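Local structure of cobalamin biosynthesis protein CobN (Mycobacterium tuberculosis, 7C6O) at residues G1001-S1013 against A1020-F1032. The protein is the large, catalytic subunit of cobaltochelatase, which probably inserts cobalt into the corrin ring during cobalamin biosynthesis. Sequence-based numbering, arbitrary orientation.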
ATOM      1  N   GLY A1001      -3.514  -5.370  14.959  1.00 15.41           N
ATOM      2  CA  GLY A1001      -4.595  -6.110  14.362  1.00 15.64           C
ATOM      3  C   GLY A1001      -5.717  -5.264  13.805  1.00 18.49           C
ATOM      4  O   GLY A1001      -6.715  -5.827  13.339  1.00 21.01           O
ATOM      5  N   THR A1002      -5.603  -3.934  13.843  1.00 17.00           N
ATOM      6  CA  THR A1002      -6.664  -3.024  13.425  0.60 17.96           C
ATOM      7  C   THR A1002      -6.068  -1.894  12.593  1.00 15.68           C
ATOM      8  O   THR A1002      -4.846  -1.755  12.471  1.00 15.16           O
ATOM      9  CB  THR A1002      -7.420  -2.427  14.621  0.60 20.07           C
ATOM     10  OG1 THR A1002      -6.661  -1.342  15.171  0.60 19.24           O
ATOM     11  CG2 THR A1002      -7.637  -3.461  15.698  0.60 23.00           C
ATOM     12  N   TYR A1003      -6.960  -1.043  12.077  1.00 14.61           N
ATOM     13  CA  TYR A1003      -6.608   0.052  11.187  1.00 17.14           C
ATOM     14  C   TYR A1003      -7.479   1.263  11.488  1.00 19.96           C
ATOM     15  O   TYR A1003      -8.500   1.169  12.170  1.00 20.35           O
ATOM     16  CB  TYR A1003      -6.767  -0.374   9.720  1.00 17.32           C
ATOM     17  CG  TYR A1003      -5.948  -1.596   9.418  1.00 17.68           C
ATOM     18  CD1 TYR A1003      -4.618  -1.477   9.055  1.00 15.17           C
ATOM     19  CD2 TYR A1003      -6.484  -2.873   9.557  1.00 16.90           C
ATOM     20  CE1 TYR A1003      -3.848  -2.583   8.812  1.00 17.00           C
ATOM     21  CE2 TYR A1003      -5.714  -3.996   9.316  1.00 15.33           C
ATOM     22  CZ  TYR A1003      -4.396  -3.840   8.943  1.00 16.84           C
ATOM     23  OH  TYR A1003      -3.612  -4.939   8.697  1.00 16.92           O
ATOM     24  N   GLY A1004      -7.057   2.411  10.969  1.00 18.97           N
ATOM     25  CA  GLY A1004      -7.851   3.622  11.011  1.00 20.57           C
ATOM     26  C   GLY A1004      -7.514   4.524  12.187  1.00 19.43           C
ATOM     27  O   GLY A1004      -6.772   4.170  13.106  1.00 15.37           O
ATOM     28  N   ALA A1005      -8.093   5.729  12.143  1.00 17.18           N
ATOM     29  CA  ALA A1005      -7.920   6.727  13.188  1.00 15.41           C
ATOM     30  C   ALA A1005      -9.207   7.046  13.934  1.00 14.78           C
ATOM     31  O   ALA A1005      -9.156   7.752  14.947  1.00 16.00           O
ATOM     32  CB  ALA A1005      -7.335   8.020  12.602  1.00 18.81           C
ATOM     33  N   GLY A1006     -10.355   6.561  13.456  1.00 15.99           N
ATOM     34  CA  GLY A1006     -11.595   6.607  14.197  1.00 16.71           C
ATOM     35  C   GLY A1006     -12.419   7.866  14.032  1.00 15.42           C
ATOM     36  O   GLY A1006     -13.623   7.839  14.308  1.00 15.03           O
ATOM     37  N   LEU A1007     -11.817   8.968  13.581  1.00 15.87           N
ATOM     38  CA  LEU A1007     -12.531  10.242  13.595  1.00 17.07           C
ATOM     39  C   LEU A1007     -13.524  10.377  12.448  1.00 17.22           C
ATOM     40  O   LEU A1007     -14.503  11.121  12.575  1.00 16.38           O
ATOM     41  CB  LEU A1007     -11.534  11.399  13.585  1.00 15.94           C
ATOM     42  CG  LEU A1007     -10.800  11.563  14.919  1.00 17.02           C
ATOM     43  CD1 LEU A1007      -9.849  12.736  14.869  1.00 16.87           C
ATOM     44  CD2 LEU A1007     -11.791  11.734  16.062  1.00 18.46           C
ATOM     45  N   LEU A1008     -13.303   9.686  11.325  1.00 16.62           N
ATOM     46  CA  LEU A1008     -14.332   9.658  10.291  1.00 18.14           C
ATOM     47  C   LEU A1008     -15.601   9.000  10.813  1.00 17.56           C
ATOM     48  O   LEU A1008     -16.709   9.507  10.598  1.00 14.10           O
ATOM     49  CB  LEU A1008     -13.828   8.929   9.046  1.00 21.99           C
ATOM     50  CG  LEU A1008     -14.839   8.784   7.906  1.00 27.35           C
ATOM     51  CD1 LEU A1008     -15.318  10.147   7.429  1.00 29.08           C
ATOM     52  CD2 LEU A1008     -14.242   7.991   6.752  1.00 30.73           C
ATOM     53  N   GLN A1009     -15.455   7.872  11.515  1.00 16.42           N
ATOM     54  CA  GLN A1009     -16.612   7.224  12.124  1.00 17.28           C
ATOM     55  C   GLN A1009     -17.293   8.147  13.126  1.00 16.26           C
ATOM     56  O   GLN A1009     -18.527   8.213  13.183  1.00 16.42           O
ATOM     57  CB  GLN A1009     -16.191   5.917  12.802  1.00 16.90           C
ATOM     58  CG  GLN A1009     -15.851   4.783  11.841  1.00 19.57           C
ATOM     59  CD  GLN A1009     -14.461   4.905  11.234  1.00 23.69           C
ATOM     60  OE1 GLN A1009     -13.692   5.801  11.580  1.00 25.61           O
ATOM     61  NE2 GLN A1009     -14.135   3.994  10.323  1.00 25.92           N
ATOM     62  N   LEU A1010     -16.505   8.875  13.920  1.00 14.80           N
ATOM     63  CA  LEU A1010     -17.081   9.768  14.919  1.00 14.93           C
ATOM     64  C   LEU A1010     -17.871  10.895  14.262  1.00 16.32           C
ATOM     65  O   LEU A1010     -19.016  11.171  14.641  1.00 16.23           O
ATOM     66  CB  LEU A1010     -15.977  10.336  15.814  1.00 14.87           C
ATOM     67  CG  LEU A1010     -16.462  11.185  16.989  1.00 16.58           C
ATOM     68  CD1 LEU A1010     -17.266  10.333  17.972  1.00 18.82           C
ATOM     69  CD2 LEU A1010     -15.292  11.862  17.687  1.00 16.02           C
ATOM     70  N   ILE A1011     -17.275  11.553  13.263  1.00 16.15           N
ATOM     71  CA  ILE A1011     -17.938  12.678  12.604  1.00 16.22           C
ATOM     72  C   ILE A1011     -19.216  12.217  11.911  1.00 17.19           C
ATOM     73  O   ILE A1011     -20.237  12.916  11.929  1.00 19.21           O
ATOM     74  CB  ILE A1011     -16.966  13.368  11.626  1.00 19.92           C
ATOM     75  CG1 ILE A1011     -16.235  14.525  12.316  1.00 20.55           C
ATOM     76  CG2 ILE A1011     -17.697  13.882  10.393  1.00 21.17           C
ATOM     77  CD1 ILE A1011     -15.425  14.127  13.528  1.00 25.61           C
ATOM     78  N   ASP A1012     -19.190  11.025  11.312  1.00 17.18           N
ATOM     79  CA  ASP A1012     -20.383  10.517  10.641  1.00 21.20           C
ATOM     80  C   ASP A1012     -21.477  10.143  11.633  1.00 21.56           C
ATOM     81  O   ASP A1012     -22.663  10.309  11.332  1.00 20.94           O
ATOM     82  CB  ASP A1012     -20.020   9.324   9.759  1.00 21.18           C
ATOM     83  CG  ASP A1012     -19.352   9.742   8.465  0.48 23.67           C
ATOM     84  OD1 ASP A1012     -19.336  10.956   8.172  0.65 26.07           O
ATOM     85  OD2 ASP A1012     -18.842   8.863   7.740  0.47 22.94           O
ATOM     86  N   SER A1013     -21.103   9.648  12.816  1.00 20.56           N
ATOM     87  CA  SER A1013     -22.095   9.336  13.838  1.00 23.03           C
ATOM     88  C   SER A1013     -22.644  10.585  14.510  1.00 22.44           C
ATOM     89  O   SER A1013     -23.748  10.539  15.063  1.00 22.27           O
ATOM     90  CB  SER A1013     -21.493   8.427  14.907  1.00 22.16           C
ATOM     91  OG  SER A1013     -20.699   9.183  15.808  1.00 22.40           O
ATOM     92  N   ALA A1020     -12.569  16.931  24.193  1.00 19.47           N
ATOM     93  CA  ALA A1020     -12.321  15.716  24.961  1.00 20.64           C
ATOM     94  C   ALA A1020     -12.830  14.486  24.222  1.00 16.40           C
ATOM     95  O   ALA A1020     -12.210  13.418  24.280  1.00 15.86           O
ATOM     96  CB  ALA A1020     -12.968  15.819  26.342  1.00 21.95           C
ATOM     97  N   ASP A1021     -13.962  14.617  23.525  1.00 18.09           N
ATOM     98  CA  ASP A1021     -14.492  13.500  22.749  1.00 17.79           C
ATOM     99  C   ASP A1021     -13.605  13.196  21.551  1.00 16.62           C
ATOM    100  O   ASP A1021     -13.299  12.031  21.273  1.00 17.28           O
ATOM    101  CB  ASP A1021     -15.914  13.805  22.283  1.00 16.52           C
ATOM    102  CG  ASP A1021     -16.897  13.888  23.427  1.00 20.79           C
ATOM    103  OD1 ASP A1021     -16.710  13.180  24.437  1.00 21.92           O
ATOM    104  OD2 ASP A1021     -17.862  14.664  23.308  1.00 20.37           O
ATOM    105  N   LEU A1022     -13.202  14.235  20.813  1.00 16.22           N
ATOM    106  CA  LEU A1022     -12.302  14.039  19.681  1.00 15.01           C
ATOM    107  C   LEU A1022     -11.023  13.337  20.120  1.00 15.97           C
ATOM    108  O   LEU A1022     -10.583  12.367  19.490  1.00 15.41           O
ATOM    109  CB  LEU A1022     -11.980  15.385  19.026  1.00 15.53           C
ATOM    110  CG  LEU A1022     -13.154  16.183  18.457  1.00 17.17           C
ATOM    111  CD1 LEU A1022     -12.680  17.530  17.909  1.00 15.44           C
ATOM    112  CD2 LEU A1022     -13.883  15.389  17.382  1.00 13.63           C
ATOM    113  N   ALA A1023     -10.417  13.811  21.211  1.00 16.99           N
ATOM    114  CA  ALA A1023      -9.169  13.222  21.683  1.00 16.57           C
ATOM    115  C   ALA A1023      -9.374  11.794  22.171  1.00 18.30           C
ATOM    116  O   ALA A1023      -8.506  10.936  21.971  1.00 17.36           O
ATOM    117  CB  ALA A1023      -8.569  14.084  22.794  1.00 17.73           C
ATOM    118  N   GLN A1024     -10.511  11.519  22.819  1.00 18.12           N
ATOM    119  CA  GLN A1024     -10.756  10.173  23.331  1.00 19.55           C
ATOM    120  C   GLN A1024     -10.845   9.158  22.197  1.00 18.41           C
ATOM    121  O   GLN A1024     -10.292   8.056  22.296  1.00 17.65           O
ATOM    122  CB  GLN A1024     -12.032  10.144  24.174  1.00 21.22           C
ATOM    123  CG  GLN A1024     -12.354   8.761  24.726  1.00 21.51           C
ATOM    124  CD  GLN A1024     -13.581   8.737  25.618  1.00 25.83           C
ATOM    125  OE1 GLN A1024     -14.220   9.765  25.850  1.00 27.68           O
ATOM    126  NE2 GLN A1024     -13.919   7.554  26.124  1.00 25.19           N
ATOM    127  N   VAL A1025     -11.536   9.507  21.112  1.00 18.42           N
ATOM    128  CA  VAL A1025     -11.621   8.595  19.974  1.00 16.68           C
ATOM    129  C   VAL A1025     -10.256   8.449  19.312  1.00 15.42           C
ATOM    130  O   VAL A1025      -9.795   7.334  19.043  1.00 16.50           O
ATOM    131  CB  VAL A1025     -12.692   9.072  18.978  1.00 17.95           C
ATOM    132  CG1 VAL A1025     -12.603   8.277  17.680  1.00 17.48           C
ATOM    133  CG2 VAL A1025     -14.081   8.932  19.594  1.00 15.82           C
ATOM    134  N   TYR A1026      -9.588   9.576  19.042  1.00 13.50           N
ATOM    135  CA  TYR A1026      -8.249   9.529  18.457  1.00 13.22           C
ATOM    136  C   TYR A1026      -7.313   8.661  19.288  1.00 15.30           C
ATOM    137  O   TYR A1026      -6.557   7.848  18.743  1.00 16.34           O
ATOM    138  CB  TYR A1026      -7.696  10.948  18.322  1.00 14.45           C
ATOM    139  CG  TYR A1026      -6.313  11.043  17.713  1.00 15.24           C
ATOM    140  CD1 TYR A1026      -5.172  10.940  18.505  1.00 15.87           C
ATOM    141  CD2 TYR A1026      -6.148  11.258  16.351  1.00 13.31           C
ATOM    142  CE1 TYR A1026      -3.906  11.034  17.954  1.00 15.22           C
ATOM    143  CE2 TYR A1026      -4.886  11.359  15.791  1.00 13.38           C
ATOM    144  CZ  TYR A1026      -3.770  11.244  16.597  1.00 14.42           C
ATOM    145  OH  TYR A1026      -2.514  11.340  16.045  1.00 15.44           O
ATOM    146  N   THR A1027      -7.368   8.804  20.613  1.00 18.55           N
ATOM    147  CA  THR A1027      -6.485   8.040  21.488  1.00 19.45           C
ATOM    148  C   THR A1027      -6.904   6.578  21.578  1.00 19.61           C
ATOM    149  O   THR A1027      -6.050   5.698  21.733  1.00 19.57           O
ATOM    150  CB  THR A1027      -6.456   8.683  22.876  1.00 21.15           C
ATOM    151  OG1 THR A1027      -6.123  10.072  22.743  1.00 22.91           O
ATOM    152  CG2 THR A1027      -5.425   8.011  23.765  1.00 21.51           C
ATOM    153  N   ALA A1028      -8.205   6.296  21.474  1.00 19.63           N
ATOM    154  CA  ALA A1028      -8.660   4.910  21.512  1.00 16.60           C
ATOM    155  C   ALA A1028      -8.211   4.136  20.279  1.00 16.54           C
ATOM    156  O   ALA A1028      -8.027   2.915  20.348  1.00 15.37           O
ATOM    157  CB  ALA A1028     -10.182   4.856  21.637  1.00 14.91           C
ATOM    158  N   TRP A1029      -8.033   4.820  19.151  1.00 17.45           N
ATOM    159  CA  TRP A1029      -7.632   4.169  17.913  1.00 16.01           C
ATOM    160  C   TRP A1029      -6.137   4.247  17.644  1.00 15.54           C
ATOM    161  O   TRP A1029      -5.626   3.430  16.871  1.00 19.42           O
ATOM    162  CB  TRP A1029      -8.383   4.784  16.722  1.00 17.35           C
ATOM    163  CG  TRP A1029      -9.845   4.435  16.668  1.00 15.12           C
ATOM    164  CD1 TRP A1029     -10.788   4.690  17.622  1.00 15.32           C
ATOM    165  CD2 TRP A1029     -10.531   3.781  15.593  1.00 14.19           C
ATOM    166  NE1 TRP A1029     -12.015   4.231  17.211  1.00 16.63           N
ATOM    167  CE2 TRP A1029     -11.887   3.672  15.968  1.00 16.40           C
ATOM    168  CE3 TRP A1029     -10.133   3.282  14.348  1.00 14.96           C
ATOM    169  CZ2 TRP A1029     -12.844   3.076  15.147  1.00 16.18           C
ATOM    170  CZ3 TRP A1029     -11.086   2.696  13.531  1.00 13.37           C
ATOM    171  CH2 TRP A1029     -12.426   2.597  13.935  1.00 14.48           C
ATOM    172  N   GLY A1030      -5.423   5.187  18.261  1.00 15.04           N
ATOM    173  CA  GLY A1030      -4.021   5.381  17.944  1.00 14.20           C
ATOM    174  C   GLY A1030      -3.083   5.497  19.130  1.00 17.80           C
ATOM    175  O   GLY A1030      -1.911   5.847  18.962  1.00 17.70           O
ATOM    176  N   GLY A1031      -3.573   5.195  20.330  1.00 17.40           N
ATOM    177  CA  GLY A1031      -2.751   5.294  21.523  1.00 16.42           C
ATOM    178  C   GLY A1031      -1.935   4.048  21.799  1.00 17.94           C
ATOM    179  O   GLY A1031      -1.970   3.506  22.908  1.00 19.88           O
ATOM    180  N   PHE A1032      -1.179   3.595  20.801  1.00 15.19           N
ATOM    181  CA  PHE A1032      -0.434   2.344  20.875  1.00 16.13           C
ATOM    182  C   PHE A1032       0.973   2.566  20.342  1.00 16.89           C
ATOM    183  O   PHE A1032       1.148   3.149  19.268  1.00 16.21           O
ATOM    184  CB  PHE A1032      -1.165   1.246  20.093  1.00 14.57           C
ATOM    185  CG  PHE A1032      -2.569   1.027  20.567  1.00 16.08           C
ATOM    186  CD1 PHE A1032      -3.617   1.766  20.039  1.00 14.95           C
ATOM    187  CD2 PHE A1032      -2.837   0.119  21.581  1.00 15.85           C
ATOM    188  CE1 PHE A1032      -4.909   1.586  20.497  1.00 15.17           C
ATOM    189  CE2 PHE A1032      -4.129  -0.065  22.043  1.00 16.49           C
ATOM    190  CZ  PHE A1032      -5.164   0.668  21.501  1.00 14.77           C
TER
HETATM  191  O   HOH W   1      -6.872   1.538  15.054  1.00 26.92           O
HETATM  192  O   HOH W   2      -6.426   7.778  16.018  1.00 16.02           O
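Trp1029 packs against the loop 1003-1006, and its contacts run from CB to the far ring edge. Its CB meets Ala1005 O at 3.5 Å. With CG beside the backbone N (chi1 -71°), the indole turns its face to Gly1006 CA. CG, CD1, NE1 and CZ2 lie near this atom, and CD2 and CE2 touch it. It sits over the face of the six-membered ring, 3.5 Å from its centroid, a CH-pi contact. CE3 meets Gly1006 N and Tyr1003 O. CZ3 comes to 3.3 Å from Tyr1003 O, near the ring plane at the edge. CH2 reaches Gln1009 CD at 4.1 Å, with amide and ring planes 26° apart. NE1 is hydrogen-bonded to Ile520 O. Gly1006 is the N-cap residue of helix 1007-1013. This helix and helix 1020-1030 form a roughly antiparallel pair, N-to-C directions 143° apart, axes 9.9 Å apart at closest approach. In sequence, both fall between strands 995-997 and 1032-1034, antiparallel neighbours in a mixed sheet. Apolar side chains pack between the two helices. Leu1010 CD2 touches Val1025 CG2 at 3.7 Å and Leu1022 CD2 at 3.8 Å. Leu1007 CD2 packs on Val1025 CG1. No direct hydrogen bond crosses; a water donates to both Ala1005 O and Tyr1026 O.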